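Local coordinates for protein YibA (Escherichia coli, PDB 1OYZ), which is of unknown function but is built of stacked helices of the HEAT-repeat kind and may have an oxidoreductase activity, at residues D170-G173 and D174-N177; D139-T142 and N143-R146; D203-E206 and E207-I210; D189-D192 and I193-F197. All coordinates share one frame; numbering follows the deposited sequence.

Contact 1: residues D170-G173 and D174-N177; sequences DPNG and DVRN
Asp170 and Val175 cross at about a right angle in the turn leading into helix 173-186, and Arg176 doubles back beside them; aspartate, valine and arginine at this spacing form the Asp...Val-Arg signature of HEAT repeats. The CG1 branch of the valine comes up against the flank of the aspartate, 3.4 Å from Asp170 CB, and also touches its CG and OD2. With CG of Asp170 anti to the backbone N (chi1 -157°), the carboxylate swings along the chain ahead and closes an Asx turn: Asn172 N donates to Asp170 OD1 over 2.7 Å, on the lone pair facing away from OD2. That leaves OD2 to a salt bridge with Arg145 of helix 142-153. Arg176 bends at chi3 (-70°), which turns an edge of the guanidinium to the carbonyls of the loop. There Arg176 NH2 donates to Asp170 O at 2.9 Å, the oxygen lying 16° out of the guanidinium plane, and Gly173 CA sits 3.0 Å above one face, offset toward its rim. NE of Arg176 is taken by Asp203, so backbone and carboxylate together fix the turn of this group. Asn172, at the N-cap position, offers its carbonyl to the helix, with Arg176 N 3.1 Å from Asn172 O. Asn177 N donates to Gly173 O at 2.9 Å, and Asn177 CB rests 3.4 Å from that same oxygen.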
loop_
_atom_site.group_PDB
_atom_site.type_symbol
_atom_site.label_atom_id
_atom_site.label_comp_id
_atom_site.label_asym_id
_atom_site.label_seq_id
_atom_site.Cartn_x
_atom_site.Cartn_y
_atom_site.Cartn_z
ATOM N N ASP A 170 11.344 3.185 -9.169
ATOM C CA ASP A 170 11.012 1.865 -9.645
ATOM C C ASP A 170 10.415 1.826 -11.038
ATOM O O ASP A 170 9.702 2.739 -11.458
ATOM C CB ASP A 170 10.064 1.184 -8.678
ATOM C CG ASP A 170 10.112 -0.306 -8.803
ATOM O OD1 ASP A 170 9.601 -0.843 -9.806
ATOM O OD2 ASP A 170 10.685 -0.944 -7.894
ATOM N N PRO A 171 10.729 0.762 -11.785
ATOM C CA PRO A 171 10.215 0.595 -13.145
ATOM C C PRO A 171 8.719 0.334 -13.095
ATOM O O PRO A 171 8.000 0.559 -14.059
ATOM C CB PRO A 171 11.008 -0.605 -13.661
ATOM C CG PRO A 171 12.309 -0.463 -12.951
ATOM C CD PRO A 171 11.860 -0.155 -11.544
ATOM N N ASN A 172 8.234 -0.130 -11.962
ATOM C CA ASN A 172 6.808 -0.387 -11.863
ATOM C C ASN A 172 6.072 0.854 -11.348
ATOM O O ASN A 172 6.443 1.421 -10.324
ATOM C CB ASN A 172 6.539 -1.559 -10.937
ATOM C CG ASN A 172 5.110 -2.012 -10.996
ATOM O OD1 ASN A 172 4.696 -2.694 -11.933
ATOM N ND2 ASN A 172 4.332 -1.627 -9.999
ATOM N N GLY A 173 5.023 1.246 -12.066
ATOM C CA GLY A 173 4.243 2.414 -11.708
ATOM C C GLY A 173 3.518 2.275 -10.393
ATOM O O GLY A 173 3.391 3.231 -9.624
ATOM N N ASP A 174 3.050 1.062 -10.131
ATOM C CA ASP A 174 2.339 0.746 -8.892
ATOM C C ASP A 174 3.289 0.915 -7.674
ATOM O O ASP A 174 2.904 1.472 -6.628
ATOM C CB ASP A 174 1.826 -0.698 -8.998
ATOM C CG ASP A 174 0.850 -1.055 -7.909
ATOM O OD1 ASP A 174 1.191 -0.875 -6.716
ATOM O OD2 ASP A 174 -0.264 -1.520 -8.256
ATOM N N VAL A 175 4.517 0.417 -7.818
ATOM C CA VAL A 175 5.533 0.554 -6.771
ATOM C C VAL A 175 5.828 2.059 -6.525
ATOM O O VAL A 175 5.842 2.523 -5.372
ATOM C CB VAL A 175 6.877 -0.145 -7.162
ATOM C CG1 VAL A 175 7.995 0.255 -6.154
ATOM C CG2 VAL A 175 6.704 -1.669 -7.168
ATOM N N ARG A 176 6.076 2.809 -7.602
ATOM C CA ARG A 176 6.360 4.260 -7.471
ATOM C C ARG A 176 5.205 4.984 -6.753
ATOM O O ARG A 176 5.433 5.814 -5.863
ATOM C CB ARG A 176 6.585 4.936 -8.853
ATOM C CG ARG A 176 7.664 4.339 -9.748
ATOM C CD ARG A 176 8.102 5.341 -10.859
ATOM N NE ARG A 176 7.077 5.580 -11.881
ATOM C CZ ARG A 176 6.637 4.651 -12.727
ATOM N NH1 ARG A 176 5.683 4.943 -13.620
ATOM N NH2 ARG A 176 7.151 3.422 -12.691
ATOM N N ASN A 177 3.970 4.640 -7.113
ATOM C CA ASN A 177 2.812 5.283 -6.505
ATOM C C ASN A 177 2.781 5.024 -4.992
ATOM O O ASN A 177 2.584 5.948 -4.191
ATOM C CB ASN A 177 1.519 4.802 -7.202
ATOM C CG ASN A 177 0.267 5.549 -6.715
ATOM O OD1 ASN A 177 -0.604 4.972 -6.063
ATOM N ND2 ASN A 177 0.183 6.829 -7.028
#

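Contact 2: residues D139-T142 and N143-R146; sequences DKST and NVRR
Arg145 folds back from helix 142-153 to bind the backbone of Asp139: Arg145 NH1 donates to Asp139 O at 3.0 Å, the donor tilted 24° from the carbonyl plane. A weak second bond runs from Arg145 NH1 to Lys140 O, 3.4 Å away. The bend at chi3 (-55°) brings the edge of the guanidinium to these carbonyls, and its NE forms a salt bridge with Asp170. The Asp139 carboxylate divides its oxygens similarly, Asp139 OD1 accepting Ser141 N at 2.7 Å in an Asx turn and OD2 pairing with Arg108. At the N-cap position, Ser141 OG takes a nearly straight but weak bond from Val144 N at 3.4 Å, and a second weak one from Asn143 ND2. Outside this polar frame lies van der Waals packing. Thr142 CG2 lies 3.3 Å from Arg145 NH2, flanking the guanidinium. Val144 spreads its branches, CG1 against Asp139 CB at 3.3 Å and CG2 against Ser141 CB at 3.8 Å, while the residue also reaches Arg108 and Ile112 of helix 105-121. An aspartate in the turn, with valine and arginine five and six residues later in the following helix, is the arrangement typical of HEAT repeats.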
loop_
_atom_site.group_PDB
_atom_site.type_symbol
_atom_site.label_atom_id
_atom_site.label_comp_id
_atom_site.label_asym_id
_atom_site.label_seq_id
_atom_site.Cartn_x
_atom_site.Cartn_y
_atom_site.Cartn_z
ATOM N N ASP A 139 14.588 -6.615 -4.350
ATOM C CA ASP A 139 14.271 -7.891 -4.993
ATOM C C ASP A 139 13.989 -7.695 -6.480
ATOM O O ASP A 139 13.505 -6.644 -6.902
ATOM C CB ASP A 139 13.037 -8.528 -4.360
ATOM C CG ASP A 139 12.909 -10.011 -4.689
ATOM O OD1 ASP A 139 12.563 -10.379 -5.823
ATOM O OD2 ASP A 139 13.171 -10.820 -3.792
ATOM N N LYS A 140 14.252 -8.733 -7.262
ATOM C CA LYS A 140 14.048 -8.661 -8.690
ATOM C C LYS A 140 12.577 -8.721 -9.026
ATOM O O LYS A 140 12.168 -8.289 -10.100
ATOM C CB LYS A 140 14.797 -9.798 -9.380
ATOM C CG LYS A 140 15.334 -9.445 -10.755
ATOM C CD LYS A 140 14.231 -9.409 -11.799
ATOM C CE LYS A 140 14.777 -9.570 -13.219
ATOM N NZ LYS A 140 13.695 -10.011 -14.168
ATOM N N SER A 141 11.772 -9.254 -8.108
ATOM C CA SER A 141 10.338 -9.346 -8.342
ATOM C C SER A 141 9.595 -8.071 -7.958
ATOM O O SER A 141 9.776 -7.542 -6.861
ATOM C CB SER A 141 9.742 -10.505 -7.555
ATOM O OG SER A 141 8.318 -10.416 -7.558
ATOM N N THR A 142 8.742 -7.597 -8.862
ATOM C CA THR A 142 7.950 -6.401 -8.616
ATOM C C THR A 142 6.950 -6.655 -7.505
ATOM O O THR A 142 6.703 -5.788 -6.671
ATOM C CB THR A 142 7.158 -5.971 -9.870
ATOM O OG1 THR A 142 6.434 -7.099 -10.376
ATOM C CG2 THR A 142 8.083 -5.456 -10.934
ATOM N N ASN A 143 6.361 -7.841 -7.498
ATOM C CA ASN A 143 5.394 -8.164 -6.452
ATOM C C ASN A 143 6.074 -8.003 -5.107
ATOM O O ASN A 143 5.488 -7.436 -4.169
ATOM C CB ASN A 143 4.904 -9.591 -6.603
ATOM C CG ASN A 143 4.434 -9.887 -8.009
ATOM O OD1 ASN A 143 3.300 -10.313 -8.218
ATOM N ND2 ASN A 143 5.311 -9.659 -8.991
ATOM N N VAL A 144 7.321 -8.474 -5.014
ATOM C CA VAL A 144 8.066 -8.370 -3.764
ATOM C C VAL A 144 8.360 -6.935 -3.405
ATOM O O VAL A 144 8.158 -6.527 -2.263
ATOM C CB VAL A 144 9.414 -9.145 -3.816
ATOM C CG1 VAL A 144 10.266 -8.755 -2.622
ATOM C CG2 VAL A 144 9.160 -10.672 -3.823
ATOM N N ARG A 145 8.862 -6.167 -4.368
ATOM C CA ARG A 145 9.150 -4.773 -4.110
ATOM C C ARG A 145 7.853 -4.062 -3.689
ATOM O O ARG A 145 7.856 -3.283 -2.750
ATOM C CB ARG A 145 9.787 -4.114 -5.338
ATOM C CG ARG A 145 11.185 -4.662 -5.642
ATOM C CD ARG A 145 12.034 -3.693 -6.445
ATOM N NE ARG A 145 11.386 -3.279 -7.682
ATOM C CZ ARG A 145 11.110 -4.080 -8.700
ATOM N NH1 ARG A 145 11.414 -5.368 -8.642
ATOM N NH2 ARG A 145 10.558 -3.580 -9.801
ATOM N N ARG A 146 6.749 -4.357 -4.366
ATOM C CA ARG A 146 5.455 -3.763 -4.018
ATOM C C ARG A 146 5.122 -4.104 -2.566
ATOM O O ARG A 146 4.804 -3.230 -1.777
ATOM C CB ARG A 146 4.338 -4.314 -4.918
ATOM C CG ARG A 146 2.997 -3.573 -4.812
ATOM C CD ARG A 146 1.940 -4.271 -5.659
ATOM N NE ARG A 146 2.531 -4.807 -6.889
ATOM C CZ ARG A 146 2.016 -5.814 -7.591
ATOM N NH1 ARG A 146 0.893 -6.398 -7.191
ATOM N NH2 ARG A 146 2.635 -6.258 -8.684
#

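Contact 3: residues D203-E206 and E207-I210; sequences DKNE and EVRI
Asp203 lays its carboxylate across Val208, the two side chains at about a right angle, with Asp203 OD2 3.4 Å from Val208 CG1. Its other oxygen is used within the turn: Asn205 N donates to Asp203 OD1 at 2.7 Å, on the lone pair away from OD2, making an Asx turn. OD2 itself pairs with Arg176 of helix 173-186. Were Asp203 an alanine, Arg176 would probably lose its acid partner, Asn205 N its side-chain acceptor and Val208 CG1 the carboxylate that lies against it. Aspartate, with valine and arginine five and six residues on, is consistent with a further HEAT-type repeat. Asn205 is the N-cap of helix 206-218, its amide oxygen shared by two backbone donors. Val208 N reaches Asn205 OD1 at 3.2 Å, from 51° above the carbonyl plane, whereas Glu207 N, nearer at 2.7 Å from Asn205 OD1, makes a weak, bent bond (121° at the hydrogen). CB of Asn205 meets the other methyl of the valine, Val208 CG2, at 3.8 Å. Arg209 touches the turn with its aliphatic part, CG lying 3.4 Å from Asp203 O. Bent at chi3 (62°), the chain carries its polar end away, NE to Leu201 O and NH2 to a salt bridge with Glu231. Glu206 runs alongside Ile210, with Glu206 OE1 4.0 Å from Ile210 CD1, and both touch Tyr238. Asp203, Glu206 and Glu207 thus gather acidic groups at the start of a helix, where its first N-H groups would probably favour them and Arg176 further offsets the Asp203 charge, although the two glutamates probably repel each other somewhat.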
loop_
_atom_site.group_PDB
_atom_site.type_symbol
_atom_site.label_atom_id
_atom_site.label_comp_id
_atom_site.label_asym_id
_atom_site.label_seq_id
_atom_site.Cartn_x
_atom_site.Cartn_y
_atom_site.Cartn_z
ATOM N N ASP A 203 5.845 11.642 -15.153
ATOM C CA ASP A 203 5.609 10.180 -15.137
ATOM C C ASP A 203 4.487 9.775 -16.103
ATOM O O ASP A 203 3.512 10.507 -16.283
ATOM C CB ASP A 203 5.239 9.712 -13.724
ATOM C CG ASP A 203 5.449 8.215 -13.528
ATOM O OD1 ASP A 203 4.715 7.392 -14.144
ATOM O OD2 ASP A 203 6.359 7.871 -12.741
ATOM N N LYS A 204 4.607 8.603 -16.720
ATOM C CA LYS A 204 3.578 8.153 -17.640
ATOM C C LYS A 204 2.312 7.729 -16.911
ATOM O O LYS A 204 1.255 7.593 -17.508
ATOM C CB LYS A 204 4.074 6.949 -18.423
ATOM C CG LYS A 204 4.287 5.748 -17.517
ATOM C CD LYS A 204 4.681 4.484 -18.294
ATOM C CE LYS A 204 6.041 4.613 -18.965
ATOM N NZ LYS A 204 6.487 3.288 -19.501
ATOM N N ASN A 205 2.437 7.489 -15.614
ATOM C CA ASN A 205 1.323 7.024 -14.807
ATOM C C ASN A 205 0.588 8.177 -14.143
ATOM O O ASN A 205 1.133 8.800 -13.238
ATOM C CB ASN A 205 1.853 6.068 -13.737
ATOM C CG ASN A 205 0.747 5.426 -12.937
ATOM O OD1 ASN A 205 -0.180 6.087 -12.497
ATOM N ND2 ASN A 205 0.849 4.126 -12.733
ATOM N N GLU A 206 -0.647 8.440 -14.591
ATOM C CA GLU A 206 -1.492 9.530 -14.055
ATOM C C GLU A 206 -1.545 9.514 -12.537
ATOM O O GLU A 206 -1.481 10.561 -11.889
ATOM C CB GLU A 206 -2.947 9.431 -14.569
ATOM C CG GLU A 206 -3.671 8.115 -14.161
ATOM C CD GLU A 206 -5.211 8.228 -13.807
ATOM O OE1 GLU A 206 -5.619 9.077 -12.971
ATOM O OE2 GLU A 206 -6.004 7.425 -14.349
ATOM N N GLU A 207 -1.682 8.325 -11.962
ATOM C CA GLU A 207 -1.764 8.220 -10.506
ATOM C C GLU A 207 -0.510 8.733 -9.831
ATOM O O GLU A 207 -0.569 9.334 -8.757
ATOM C CB GLU A 207 -2.000 6.768 -10.082
ATOM C CG GLU A 207 -3.397 6.249 -10.383
ATOM C CD GLU A 207 -3.619 4.821 -9.883
ATOM O OE1 GLU A 207 -3.299 4.514 -8.709
ATOM O OE2 GLU A 207 -4.126 4.004 -10.671
ATOM N N VAL A 208 0.638 8.468 -10.450
ATOM C CA VAL A 208 1.912 8.925 -9.893
ATOM C C VAL A 208 2.009 10.465 -10.023
ATOM O O VAL A 208 2.405 11.139 -9.086
ATOM C CB VAL A 208 3.148 8.225 -10.600
ATOM C CG1 VAL A 208 4.443 8.836 -10.100
ATOM C CG2 VAL A 208 3.159 6.721 -10.282
ATOM N N ARG A 209 1.632 11.010 -11.170
ATOM C CA ARG A 209 1.698 12.462 -11.369
ATOM C C ARG A 209 0.870 13.166 -10.314
ATOM O O ARG A 209 1.254 14.217 -9.781
ATOM C CB ARG A 209 1.170 12.853 -12.745
ATOM C CG ARG A 209 2.042 12.485 -13.927
ATOM C CD ARG A 209 1.378 12.965 -15.234
ATOM N NE ARG A 209 1.243 14.416 -15.232
ATOM C CZ ARG A 209 0.099 15.097 -15.365
ATOM N NH1 ARG A 209 -1.067 14.476 -15.515
ATOM N NH2 ARG A 209 0.128 16.423 -15.347
ATOM N N ILE A 210 -0.284 12.591 -9.998
ATOM C CA ILE A 210 -1.139 13.196 -8.976
ATOM C C ILE A 210 -0.473 13.237 -7.620
ATOM O O ILE A 210 -0.504 14.270 -6.956
ATOM C CB ILE A 210 -2.503 12.482 -8.883
ATOM C CG1 ILE A 210 -3.367 12.899 -10.080
ATOM C CG2 ILE A 210 -3.189 12.832 -7.574
ATOM C CD1 ILE A 210 -4.532 11.938 -10.376
#

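Contact 4: residues D189-D192 and I193-F197; sequences DNSD and IRDCF
Ile193 meets Asn190 through both backbone and side chain. Ile193 N donates to Asn190 OD1 at 2.8 Å, a bond of 153° at the hydrogen that identifies Asn190 as the N-cap of helix 191-200. Asn190 reaches it because CG stands between its own backbone N and carbonyl carbon (chi1 61°), which turns the amide over the first turn of the helix. The CG2 branch of Ile193 lies against the same amide, 3.3 Å from Asn190 OD1, and the buried residue packs on Ile165 of helix 161-168. Arg194 follows, its chain extended from CG to NE so that the guanidinium arrives side-on at Asp189. Arg194 NE donates to Asp189 OD1 at 2.9 Å and Arg194 NH2 to Asp189 OD2 at 2.6 Å, each on the syn lone pair, in a two-pronged salt bridge whose flat groups are only 13° apart. A methionine in place of Arg194 would probably leave the Asp189 carboxylate without this charged mate and free to turn. Helix 191-200 packs on helices 161-168 and 173-186, consistent with the stacked helical hairpins of HEAT-type repeats, and the salt bridge lies at the surface, joining the preceding loop to the first turn. Asp195 N makes a helical hydrogen bond to Ser191 O at 2.9 Å. Asp195 OD2 accepts a weak bond from Ser191 OG at 3.3 Å, while OD1 forms a salt bridge with Arg223. Cys196 N is hydrogen-bonded to Asp192 O, and the side chain touches Leu168. Phe197 N donates to Ile193 O at 2.8 Å, and its buried side chain packs on Ala180, Ile183 and Asn184 of helix 173-186.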
loop_
_atom_site.group_PDB
_atom_site.type_symbol
_atom_site.label_atom_id
_atom_site.label_comp_id
_atom_site.label_asym_id
_atom_site.label_seq_id
_atom_site.Cartn_x
_atom_site.Cartn_y
_atom_site.Cartn_z
ATOM N N ASP A 189 10.493 14.828 3.883
ATOM C CA ASP A 189 10.924 15.841 2.937
ATOM C C ASP A 189 12.423 16.107 2.959
ATOM O O ASP A 189 13.057 16.141 4.012
ATOM C CB ASP A 189 10.124 17.131 3.193
ATOM C CG ASP A 189 10.333 18.192 2.120
ATOM O OD1 ASP A 189 10.744 17.857 0.978
ATOM O OD2 ASP A 189 10.058 19.376 2.426
ATOM N N ASN A 190 12.978 16.251 1.765
ATOM C CA ASN A 190 14.385 16.549 1.570
ATOM C C ASN A 190 14.592 16.843 0.090
ATOM O O ASN A 190 13.714 16.588 -0.751
ATOM C CB ASN A 190 15.301 15.403 2.038
ATOM C CG ASN A 190 15.068 14.105 1.296
ATOM O OD1 ASN A 190 15.095 14.045 0.070
ATOM N ND2 ASN A 190 14.859 13.043 2.055
ATOM N N SER A 191 15.749 17.390 -0.230
ATOM C CA SER A 191 16.027 17.760 -1.601
ATOM C C SER A 191 15.805 16.601 -2.575
ATOM O O SER A 191 15.247 16.787 -3.649
ATOM C CB SER A 191 17.457 18.290 -1.692
ATOM O OG SER A 191 17.829 18.434 -3.043
ATOM N N ASP A 192 16.227 15.400 -2.185
ATOM C CA ASP A 192 16.077 14.240 -3.038
ATOM C C ASP A 192 14.636 13.874 -3.381
ATOM O O ASP A 192 14.326 13.526 -4.520
ATOM C CB ASP A 192 16.767 13.030 -2.407
ATOM C CG ASP A 192 18.274 13.217 -2.265
ATOM O OD1 ASP A 192 18.727 14.075 -1.463
ATOM O OD2 ASP A 192 18.997 12.492 -2.967
ATOM N N ILE A 193 13.758 13.936 -2.391
ATOM C CA ILE A 193 12.366 13.590 -2.615
ATOM C C ILE A 193 11.728 14.676 -3.470
ATOM O O ILE A 193 10.986 14.388 -4.404
ATOM C CB ILE A 193 11.609 13.402 -1.271
ATOM C CG1 ILE A 193 11.582 14.694 -0.474
ATOM C CG2 ILE A 193 12.288 12.330 -0.435
ATOM C CD1 ILE A 193 10.397 15.606 -0.835
ATOM N N ARG A 194 12.025 15.930 -3.183
ATOM C CA ARG A 194 11.451 16.961 -4.014
ATOM C C ARG A 194 11.882 16.775 -5.459
ATOM O O ARG A 194 11.046 16.766 -6.372
ATOM C CB ARG A 194 11.841 18.328 -3.498
ATOM C CG ARG A 194 10.987 18.714 -2.358
ATOM C CD ARG A 194 11.305 20.078 -1.901
ATOM N NE ARG A 194 10.725 20.314 -0.593
ATOM C CZ ARG A 194 10.576 21.515 -0.060
ATOM N NH1 ARG A 194 10.964 22.590 -0.741
ATOM N NH2 ARG A 194 10.041 21.638 1.146
ATOM N N ASP A 195 13.181 16.581 -5.681
ATOM C CA ASP A 195 13.642 16.401 -7.049
ATOM C C ASP A 195 12.991 15.173 -7.680
ATOM O O ASP A 195 12.657 15.193 -8.868
ATOM C CB ASP A 195 15.187 16.317 -7.114
ATOM C CG ASP A 195 15.872 17.590 -6.576
ATOM O OD1 ASP A 195 15.269 18.677 -6.684
ATOM O OD2 ASP A 195 17.014 17.508 -6.051
ATOM N N CYS A 196 12.782 14.099 -6.918
ATOM C CA CYS A 196 12.144 12.939 -7.555
ATOM C C CYS A 196 10.701 13.295 -7.889
ATOM O O CYS A 196 10.209 12.889 -8.928
ATOM C CB CYS A 196 12.190 11.689 -6.661
ATOM S SG CYS A 196 13.861 10.929 -6.518
ATOM N N PHE A 197 10.033 14.065 -7.027
ATOM C CA PHE A 197 8.669 14.437 -7.332
ATOM C C PHE A 197 8.606 15.317 -8.601
ATOM O O PHE A 197 7.754 15.071 -9.463
ATOM C CB PHE A 197 8.020 15.136 -6.132
ATOM C CG PHE A 197 7.522 14.182 -5.067
ATOM C CD1 PHE A 197 7.817 12.825 -5.130
ATOM C CD2 PHE A 197 6.759 14.640 -4.017
ATOM C CE1 PHE A 197 7.350 11.932 -4.160
ATOM C CE2 PHE A 197 6.283 13.759 -3.031
ATOM C CZ PHE A 197 6.577 12.399 -3.103
#

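Contacts 2, 1 and 3, in chain order with contact 4 between the last two, are versions of one turn: a helix started behind an aspartate in an Asx turn. Centres are about 10 Å apart from contact 2 to 1 and from 1 to 3, and salt bridges join them, Asp170 to Arg145 and Arg176 to Asp203. This Asp-Arg ladder is known from HEAT repeats, and contact 3 probably continues it. Contact 1, in the middle, is partly buried; contacts 2, 3 and 4 lie at the surface. Contact 4 stands apart, its nearest atoms about 7 Å from those of contacts 1 and 3. There the arginine grips an aspartate of its own turn; those of contacts 1 and 2 hold backbone carbonyls locally.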